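F5/8 type C domain protein (Clostridium perfringens, PDB 7JRM) is a multidomain portion of the O-glycopeptidase ZmpB, carrying a carbohydrate-binding module that binds calcium and probably helps the enzyme recognise mucin glycans. Local coordinates at residues L307-N312 / L331-V336; L351-N356 / L373-Q378; E357-R362 / Q378-G383. One frame throughout, in Å; residues are numbered along the deposited sequence.

How the interactions relate
The three contacts lie close together in a short leucine-rich-repeat stack and show how such a stack is begun, propagated and handed on. Interaction 1 sets helix 304-314 against strand 330-332, an outermost strand of a mixed sheet, and closes along the chain before the other two open. Interaction 2, its centre about 12 Å away, joins the next parallel strands, 350-352 and 372-384. Interaction 3 lies about 11 Å from the centre of interaction 2 and about 15 Å from that of interaction 1; it shares Gln378 with interaction 2, and their segments alternate along the chain. Because strand 372-384 turns a corner and pairs onward with strand 452-461, the repeats and the following beta-rich region form one continuous body.

Interaction 1: residues L307-N312 / L331-V336; sequences LKSIQN and LTLSGV
At the start of the leucine-rich-repeat stack, where a helix packs against its outermost parallel strand much as a capping helix does in related repeat proteins, Ser309 of helix 304-314 meets the chain around Leu333. The small side chain allows a close approach, and the two CA atoms, Ser309 and Leu333, are 5.4 Å apart. Ser309 OG lies opposite its own carbonyl carbon (chi1 -79°), a torsion that turns it back along the helix to donate to Tyr305 O. The same oxygen accepts a rather long, bent bond from the backbone, Ser334 N to Ser309 OG at 3.3 Å. One hydroxyl thus ties a helix carbonyl to the loop that leaves the strand. A water donating to both Ser309 O and Thr332 O adds a second polar link, one residue back from Leu333; its modelled 2.5 Å to Ser309 O is doubtfully short.

Apolar groups pack beside the hydroxyl. Leu333 CD2 rests on Ser309 CB at 3.7 Å, while its side chain also reaches Leu306 of the same helix. The two methyls of Leu331 divide between two helix residues: CD1 approaches Ser309 O, and Leu331 CD2 meets Ile310 CG1 at 4.1 Å, the two side chains crossing at a slant.

Interaction 2: residues L351-N356 / L373-Q378; sequences LNMDYN and LNAQEQ
The side-chain amides of Gln378 and Asn374 reach Met353 and Asn352, and the carboxylate of Asp354 reaches back to Gln376 N, at two successive turns of this leucine-rich-repeat stack. Gln378 NE2 donates to Met353 O at 2.7 Å, almost straight (165°), with the acceptor in the plane of the amide. Asn374 ND2 donates to Asn352 OD1 at a modelled 2.5 Å, unusually short and doubtful in its exact value; these side chains run side by side in the same direction, their amide planes only 14° apart, as neighbouring asparagines on parallel strands can. Asp354 OD1 receives Gln376 N, although the modelled 2.4 Å from Gln376 N to Asp354 OD1 is doubtfully short.

The backbone supplies the parallel-sheet pattern: Asn374 N donates to Leu351 O at 2.9 Å, and Met353 N to Asn374 O. Past the strand a type II turn, Met353 to Asn356, keeps step with its neighbour through Tyr355 N bonded to Gln376 O at 3.1 Å. Asn356 occupies the asparagine position familiar from these repeats: its ND2 donates to Asp354 O from above the carbonyl plane and also to Leu333 O, while its OD1 accepts from Val336 N, joining successive turns.

Within the stack, Leu351 and Leu373 lie parallel, CB of the former 3.9 Å from CD1 of the latter. Met353 CG sits between its backbone N and carbonyl carbon (chi1 56°), which brings it 3.6 Å from Ala375 CB. On the outside, Glu377 OE1 meets the edge of the Tyr355 ring in its plane, 3.2 Å from CE2.

Interaction 3: residues E357-R362 / Q378-G383; sequences EVKDLR and QFIAAG
Val358 and Gln378 lie alongside each other, pointing the same way, where the loop that follows strand 350-352 meets the extended strand 378-383. A bend at chi2 (-75°) turns Gln378 OE1 to the backbone, its NE2 being held by Met353 O: Val358 N donates to Gln378 OE1 at 3.1 Å, in the carbonyl plane and on a lone pair, at an N-H...O angle of 164°. Next along the strand but one, Ile380 is turned differently and crosses Lys359 at about a right angle. Its chi2 of 107°, away from a staggered value, swings Ile380 CD1 to 3.7 Å from Lys359 CB. Ile380 CD1 also lies 3.4 Å from Val358 O.

Glu357 CB and CG both approach Phe379 O, CB at 3.2 Å. The extended chain ends at a water that donates to Glu357 OE1 and Phe379 O, 3.0 Å from the latter, and accepts from Ala381 N at a distance modelled doubtfully short.

The polar chemistry is therefore uneven. One Gln378 amide uses both its ends to tie two points of the neighbouring chain, Met353 O and Val358 N, whereas Val358 O, buried against Ile380 CD1, has no hydrogen-bonding partner in the model.

Interaction 1: residues L307-N312 / L331-V336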
loop_
_atom_site.group_PDB
_atom_site.type_symbol
_atom_site.label_atom_id
_atom_site.label_comp_id
_atom_site.label_asym_id
_atom_site.label_seq_id
_atom_site.Cartn_x
_atom_site.Cartn_y
_atom_site.Cartn_z
ATOM N N LEU A 307 -4.113 42.541 -9.186
ATOM C CA LEU A 307 -5.405 42.568 -8.508
ATOM C C LEU A 307 -6.527 42.912 -9.480
ATOM O O LEU A 307 -7.602 42.302 -9.443
ATOM C CB LEU A 307 -5.368 43.569 -7.353
ATOM C CG LEU A 307 -6.711 43.985 -6.750
ATOM C CD1 LEU A 307 -7.323 42.839 -5.963
ATOM C CD2 LEU A 307 -6.547 45.218 -5.873
ATOM N N LYS A 308 -6.291 43.885 -10.363
ATOM C CA LYS A 308 -7.294 44.237 -11.364
ATOM C C LYS A 308 -7.470 43.117 -12.382
ATOM O O LYS A 308 -8.584 42.875 -12.861
ATOM C CB LYS A 308 -6.902 45.542 -12.057
ATOM C CG LYS A 308 -7.881 46.002 -13.128
ATOM C CD LYS A 308 -9.281 46.169 -12.562
ATOM C CE LYS A 308 -10.226 46.756 -13.599
ATOM N NZ LYS A 308 -9.860 48.156 -13.949
ATOM N N SER A 309 -6.383 42.420 -12.723
ATOM C CA SER A 309 -6.477 41.321 -13.678
ATOM C C SER A 309 -7.304 40.171 -13.117
ATOM O O SER A 309 -8.103 39.563 -13.841
ATOM C CB SER A 309 -5.077 40.840 -14.061
ATOM O OG SER A 309 -4.480 41.705 -15.012
ATOM N N ILE A 310 -7.129 39.858 -11.832
ATOM C CA ILE A 310 -7.909 38.791 -11.215
ATOM C C ILE A 310 -9.364 39.218 -11.059
ATOM O O ILE A 310 -10.285 38.412 -11.242
ATOM C CB ILE A 310 -7.281 38.388 -9.868
ATOM C CG1 ILE A 310 -5.910 37.748 -10.091
ATOM C CG2 ILE A 310 -8.194 37.436 -9.106
ATOM C CD1 ILE A 310 -5.140 37.491 -8.816
ATOM N N GLN A 311 -9.595 40.492 -10.731
ATOM C CA GLN A 311 -10.962 40.985 -10.595
ATOM C C GLN A 311 -11.700 40.937 -11.927
ATOM O O GLN A 311 -12.905 40.661 -11.967
ATOM C CB GLN A 311 -10.952 42.408 -10.037
ATOM C CG GLN A 311 -10.781 42.483 -8.528
ATOM C CD GLN A 311 -10.483 43.889 -8.044
ATOM O OE1 GLN A 311 -10.176 44.779 -8.837
ATOM N NE2 GLN A 311 -10.571 44.095 -6.735
ATOM N N ASN A 312 -10.994 41.203 -13.028
ATOM C CA ASN A 312 -11.624 41.134 -14.343
ATOM C C ASN A 312 -11.993 39.702 -14.705
ATOM O O ASN A 312 -13.026 39.460 -15.340
ATOM C CB ASN A 312 -10.696 41.729 -15.403
ATOM C CG ASN A 312 -10.933 43.210 -15.620
ATOM O OD1 ASN A 312 -12.052 43.637 -15.907
ATOM N ND2 ASN A 312 -9.877 44.005 -15.489
ATOM N N LEU A 331 -6.290 32.424 -16.490
ATOM C CA LEU A 331 -6.098 33.804 -16.064
ATOM C C LEU A 331 -5.329 34.568 -17.129
ATOM O O LEU A 331 -4.324 34.075 -17.648
ATOM C CB LEU A 331 -5.353 33.867 -14.726
ATOM C CG LEU A 331 -5.167 35.257 -14.116
ATOM C CD1 LEU A 331 -6.511 35.908 -13.824
ATOM C CD2 LEU A 331 -4.326 35.174 -12.854
ATOM N N THR A 332 -5.807 35.769 -17.445
ATOM C CA THR A 332 -5.155 36.664 -18.391
ATOM C C THR A 332 -4.668 37.897 -17.643
ATOM O O THR A 332 -5.429 38.508 -16.885
ATOM C CB THR A 332 -6.110 37.064 -19.518
ATOM O OG1 THR A 332 -6.402 35.919 -20.328
ATOM C CG2 THR A 332 -5.489 38.146 -20.390
ATOM N N LEU A 333 -3.406 38.256 -17.853
ATOM C CA LEU A 333 -2.784 39.377 -17.164
ATOM C C LEU A 333 -2.507 40.517 -18.135
ATOM O O LEU A 333 -2.379 40.319 -19.346
ATOM C CB LEU A 333 -1.481 38.945 -16.482
ATOM C CG LEU A 333 -1.601 37.799 -15.477
ATOM C CD1 LEU A 333 -0.293 37.598 -14.734
ATOM C CD2 LEU A 333 -2.736 38.060 -14.502
ATOM N N SER A 334 -2.414 41.724 -17.580
ATOM C CA SER A 334 -2.130 42.916 -18.372
ATOM C C SER A 334 -1.476 43.953 -17.472
ATOM O O SER A 334 -2.054 44.344 -16.455
ATOM C CB SER A 334 -3.407 43.477 -19.002
ATOM O OG SER A 334 -3.208 44.799 -19.472
ATOM N N GLY A 335 -0.274 44.388 -17.847
ATOM C CA GLY A 335 0.427 45.407 -17.090
ATOM C C GLY A 335 0.932 44.973 -15.734
ATOM O O GLY A 335 1.141 45.821 -14.863
ATOM N N VAL A 336 1.147 43.678 -15.530
ATOM C CA VAL A 336 1.568 43.147 -14.239
ATOM C C VAL A 336 3.088 43.167 -14.155
ATOM O O VAL A 336 3.787 42.828 -15.117
ATOM C CB VAL A 336 1.016 41.724 -14.030
ATOM C CG1 VAL A 336 1.413 41.192 -12.660
ATOM C CG2 VAL A 336 -0.496 41.714 -14.194
HETATM O O HOH W 1 -7.939 39.313 -16.335
#

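Interaction 2: residues L351-N356 / L373-Q378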
loop_
_atom_site.group_PDB
_atom_site.type_symbol
_atom_site.label_atom_id
_atom_site.label_comp_id
_atom_site.label_asym_id
_atom_site.label_seq_id
_atom_site.Cartn_x
_atom_site.Cartn_y
_atom_site.Cartn_z
ATOM N N LEU A 351 -2.013 30.491 -17.977
ATOM C CA LEU A 351 -1.682 31.869 -17.628
ATOM C C LEU A 351 -1.265 32.598 -18.898
ATOM O O LEU A 351 -0.209 32.304 -19.468
ATOM C CB LEU A 351 -0.573 31.923 -16.577
ATOM C CG LEU A 351 -0.265 33.297 -15.976
ATOM C CD1 LEU A 351 -1.548 34.049 -15.655
ATOM C CD2 LEU A 351 0.600 33.157 -14.734
ATOM N N ASN A 352 -2.092 33.543 -19.339
ATOM C CA ASN A 352 -1.825 34.338 -20.535
ATOM C C ASN A 352 -1.319 35.704 -20.082
ATOM O O ASN A 352 -2.108 36.591 -19.749
ATOM C CB ASN A 352 -3.078 34.463 -21.396
ATOM C CG ASN A 352 -3.559 33.126 -21.923
ATOM O OD1 ASN A 352 -2.763 32.290 -22.350
ATOM N ND2 ASN A 352 -4.869 32.917 -21.896
ATOM N N MET A 353 0.000 35.873 -20.073
ATOM C CA MET A 353 0.633 37.099 -19.600
ATOM C C MET A 353 1.637 37.621 -20.617
ATOM O O MET A 353 2.681 38.176 -20.258
ATOM C CB MET A 353 1.304 36.881 -18.246
ATOM C CG MET A 353 2.328 35.757 -18.227
ATOM S SD MET A 353 2.922 35.384 -16.568
ATOM C CE MET A 353 4.423 36.355 -16.526
ATOM N N ASP A 354 1.340 37.453 -21.903
ATOM C CA ASP A 354 2.192 38.017 -22.938
ATOM C C ASP A 354 2.144 39.539 -22.894
ATOM O O ASP A 354 1.132 40.140 -22.521
ATOM C CB ASP A 354 1.763 37.521 -24.321
ATOM C CG ASP A 354 2.273 36.127 -24.626
ATOM O OD1 ASP A 354 3.232 35.683 -23.963
ATOM O OD2 ASP A 354 1.718 35.476 -25.536
ATOM N N TYR A 355 3.263 40.160 -23.274
ATOM C CA TYR A 355 3.388 41.618 -23.331
ATOM C C TYR A 355 3.140 42.261 -21.968
ATOM O O TYR A 355 2.557 43.342 -21.867
ATOM C CB TYR A 355 2.454 42.215 -24.388
ATOM C CG TYR A 355 2.354 41.396 -25.654
ATOM C CD1 TYR A 355 1.195 40.694 -25.960
ATOM C CD2 TYR A 355 3.416 41.327 -26.545
ATOM C CE1 TYR A 355 1.098 39.945 -27.116
ATOM C CE2 TYR A 355 3.328 40.580 -27.704
ATOM C CZ TYR A 355 2.167 39.892 -27.984
ATOM O OH TYR A 355 2.075 39.148 -29.137
ATOM N N ASN A 356 3.584 41.593 -20.909
ATOM C CA ASN A 356 3.489 42.127 -19.562
ATOM C C ASN A 356 4.861 42.659 -19.135
ATOM O O ASN A 356 5.746 42.875 -19.971
ATOM C CB ASN A 356 2.941 41.049 -18.619
ATOM C CG ASN A 356 1.424 41.043 -18.562
ATOM O OD1 ASN A 356 0.828 41.449 -17.565
ATOM N ND2 ASN A 356 0.794 40.579 -19.635
ATOM N N LEU A 373 1.712 28.300 -20.279
ATOM C CA LEU A 373 2.274 29.559 -19.800
ATOM C C LEU A 373 2.678 30.395 -21.007
ATOM O O LEU A 373 3.633 30.054 -21.713
ATOM C CB LEU A 373 3.466 29.313 -18.877
ATOM C CG LEU A 373 4.172 30.563 -18.344
ATOM C CD1 LEU A 373 3.231 31.384 -17.477
ATOM C CD2 LEU A 373 5.424 30.181 -17.569
ATOM N N ASN A 374 1.951 31.483 -21.242
ATOM C CA ASN A 374 2.236 32.418 -22.327
ATOM C C ASN A 374 2.785 33.695 -21.692
ATOM O O ASN A 374 2.028 34.572 -21.274
ATOM C CB ASN A 374 0.987 32.692 -23.160
ATOM C CG ASN A 374 0.423 31.435 -23.797
ATOM O OD1 ASN A 374 1.130 30.706 -24.493
ATOM N ND2 ASN A 374 -0.857 31.177 -23.560
ATOM N N ALA A 375 4.110 33.789 -21.623
ATOM C CA ALA A 375 4.804 34.914 -21.004
ATOM C C ALA A 375 5.889 35.445 -21.933
ATOM O O ALA A 375 7.028 35.690 -21.528
ATOM C CB ALA A 375 5.399 34.509 -19.659
ATOM N N GLN A 376 5.540 35.637 -23.199
ATOM C CA GLN A 376 6.502 36.050 -24.207
ATOM C C GLN A 376 6.493 37.564 -24.384
ATOM O O GLN A 376 5.466 38.226 -24.209
ATOM C CB GLN A 376 6.206 35.373 -25.545
ATOM C CG GLN A 376 6.439 33.873 -25.550
ATOM C CD GLN A 376 6.839 33.354 -26.915
ATOM O OE1 GLN A 376 6.234 33.707 -27.927
ATOM N NE2 GLN A 376 7.864 32.510 -26.952
ATOM N N GLU A 377 7.664 38.103 -24.728
ATOM C CA GLU A 377 7.838 39.515 -25.073
ATOM C C GLU A 377 7.435 40.429 -23.912
ATOM O O GLU A 377 6.574 41.302 -24.036
ATOM C CB GLU A 377 7.066 39.864 -26.349
ATOM C CG GLU A 377 7.668 39.268 -27.610
ATOM C CD GLU A 377 6.895 39.635 -28.859
ATOM O OE1 GLU A 377 6.327 40.748 -28.906
ATOM O OE2 GLU A 377 6.854 38.812 -29.798
ATOM N N GLN A 378 8.086 40.213 -22.774
ATOM C CA GLN A 378 7.924 41.100 -21.636
ATOM C C GLN A 378 8.779 42.351 -21.816
ATOM O O GLN A 378 9.698 42.398 -22.637
ATOM C CB GLN A 378 8.309 40.390 -20.337
ATOM C CG GLN A 378 7.669 39.024 -20.156
ATOM C CD GLN A 378 6.204 39.115 -19.786
ATOM O OE1 GLN A 378 5.845 39.716 -18.774
ATOM N NE2 GLN A 378 5.347 38.516 -20.606
#

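Interaction 3: residues E357-R362 / Q378-G383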
loop_
_atom_site.group_PDB
_atom_site.type_symbol
_atom_site.label_atom_id
_atom_site.label_comp_id
_atom_site.label_asym_id
_atom_site.label_seq_id
_atom_site.Cartn_x
_atom_site.Cartn_y
_atom_site.Cartn_z
ATOM N N GLU A 357 5.047 42.876 -17.835
ATOM C CA GLU A 357 6.264 43.476 -17.298
ATOM C C GLU A 357 6.821 42.640 -16.155
ATOM O O GLU A 357 7.230 43.168 -15.116
ATOM C CB GLU A 357 6.004 44.909 -16.839
ATOM C CG GLU A 357 5.223 45.753 -17.839
ATOM C CD GLU A 357 4.745 47.067 -17.252
ATOM O OE1 GLU A 357 5.432 47.607 -16.361
ATOM O OE2 GLU A 357 3.681 47.560 -17.685
ATOM N N VAL A 358 6.860 41.321 -16.332
ATOM C CA VAL A 358 7.280 40.395 -15.286
ATOM C C VAL A 358 8.688 39.901 -15.582
ATOM O O VAL A 358 9.011 39.547 -16.724
ATOM C CB VAL A 358 6.294 39.216 -15.163
ATOM C CG1 VAL A 358 6.740 38.255 -14.072
ATOM C CG2 VAL A 358 4.890 39.727 -14.889
ATOM N N LYS A 359 9.528 39.872 -14.547
ATOM C CA LYS A 359 10.894 39.377 -14.649
ATOM C C LYS A 359 11.167 38.220 -13.695
ATOM O O LYS A 359 12.326 37.811 -13.551
ATOM C CB LYS A 359 11.891 40.510 -14.386
ATOM C CG LYS A 359 11.897 40.991 -12.942
ATOM C CD LYS A 359 13.039 41.956 -12.677
ATOM C CE LYS A 359 13.077 42.373 -11.216
ATOM N NZ LYS A 359 14.081 43.445 -10.969
ATOM N N ASP A 360 10.138 37.683 -13.042
ATOM C CA ASP A 360 10.326 36.653 -12.024
ATOM C C ASP A 360 9.108 35.741 -12.036
ATOM O O ASP A 360 8.021 36.154 -11.623
ATOM C CB ASP A 360 10.528 37.284 -10.647
ATOM C CG ASP A 360 10.959 36.278 -9.599
ATOM O OD1 ASP A 360 11.070 36.666 -8.416
ATOM O OD2 ASP A 360 11.189 35.103 -9.952
ATOM N N LEU A 361 9.291 34.506 -12.502
ATOM C CA LEU A 361 8.224 33.514 -12.548
ATOM C C LEU A 361 8.207 32.606 -11.324
ATOM O O LEU A 361 7.422 31.652 -11.287
ATOM C CB LEU A 361 8.346 32.659 -13.811
ATOM C CG LEU A 361 8.346 33.365 -15.166
ATOM C CD1 LEU A 361 8.214 32.347 -16.288
ATOM C CD2 LEU A 361 7.231 34.394 -15.238
ATOM N N ARG A 362 9.050 32.879 -10.329
ATOM C CA ARG A 362 9.139 31.995 -9.172
ATOM C C ARG A 362 7.850 31.869 -8.361
ATOM O O ARG A 362 7.649 30.795 -7.765
ATOM C CB ARG A 362 10.297 32.450 -8.272
ATOM C CG ARG A 362 11.669 32.057 -8.803
ATOM C CD ARG A 362 12.786 32.603 -7.934
ATOM N NE ARG A 362 12.795 34.062 -7.909
ATOM C CZ ARG A 362 13.545 34.789 -7.087
ATOM N NH1 ARG A 362 13.490 36.113 -7.132
ATOM N NH2 ARG A 362 14.353 34.190 -6.222
ATOM N N GLN A 378 8.086 40.213 -22.774
ATOM C CA GLN A 378 7.924 41.100 -21.636
ATOM C C GLN A 378 8.779 42.351 -21.816
ATOM O O GLN A 378 9.698 42.398 -22.637
ATOM C CB GLN A 378 8.309 40.390 -20.337
ATOM C CG GLN A 378 7.669 39.024 -20.156
ATOM C CD GLN A 378 6.204 39.115 -19.786
ATOM O OE1 GLN A 378 5.845 39.716 -18.774
ATOM N NE2 GLN A 378 5.347 38.516 -20.606
ATOM N N PHE A 379 8.459 43.381 -21.035
ATOM C CA PHE A 379 9.276 44.589 -20.979
ATOM C C PHE A 379 9.267 45.096 -19.544
ATOM O O PHE A 379 8.225 45.531 -19.046
ATOM C CB PHE A 379 8.772 45.668 -21.934
ATOM C CG PHE A 379 9.499 46.972 -21.795
ATOM C CD1 PHE A 379 10.811 47.096 -22.223
ATOM C CD2 PHE A 379 8.884 48.068 -21.212
ATOM C CE1 PHE A 379 11.489 48.290 -22.088
ATOM C CE2 PHE A 379 9.557 49.265 -21.074
ATOM C CZ PHE A 379 10.862 49.376 -21.512
ATOM N N ILE A 380 10.422 45.051 -18.892
ATOM C CA ILE A 380 10.559 45.448 -17.497
ATOM C C ILE A 380 11.436 46.693 -17.467
ATOM O O ILE A 380 12.661 46.609 -17.610
ATOM C CB ILE A 380 11.146 44.324 -16.637
ATOM C CG1 ILE A 380 10.409 43.009 -16.907
ATOM C CG2 ILE A 380 11.068 44.687 -15.163
ATOM C CD1 ILE A 380 11.211 42.012 -17.717
ATOM N N ALA A 381 10.812 47.854 -17.288
ATOM C CA ALA A 381 11.540 49.109 -17.128
ATOM C C ALA A 381 12.155 49.130 -15.735
ATOM O O ALA A 381 11.486 49.448 -14.750
ATOM C CB ALA A 381 10.612 50.298 -17.344
ATOM N N ALA A 382 13.438 48.788 -15.649
ATOM C CA ALA A 382 14.116 48.612 -14.372
ATOM C C ALA A 382 14.690 49.907 -13.809
ATOM O O ALA A 382 15.424 49.863 -12.817
ATOM C CB ALA A 382 15.224 47.566 -14.510
ATOM N N GLY A 383 14.383 51.048 -14.415
ATOM C CA GLY A 383 14.765 52.326 -13.846
ATOM C C GLY A 383 16.134 52.808 -14.291
ATOM O O GLY A 383 16.686 52.396 -15.316
HETATM O O HOH W 2 8.281 47.898 -17.167
#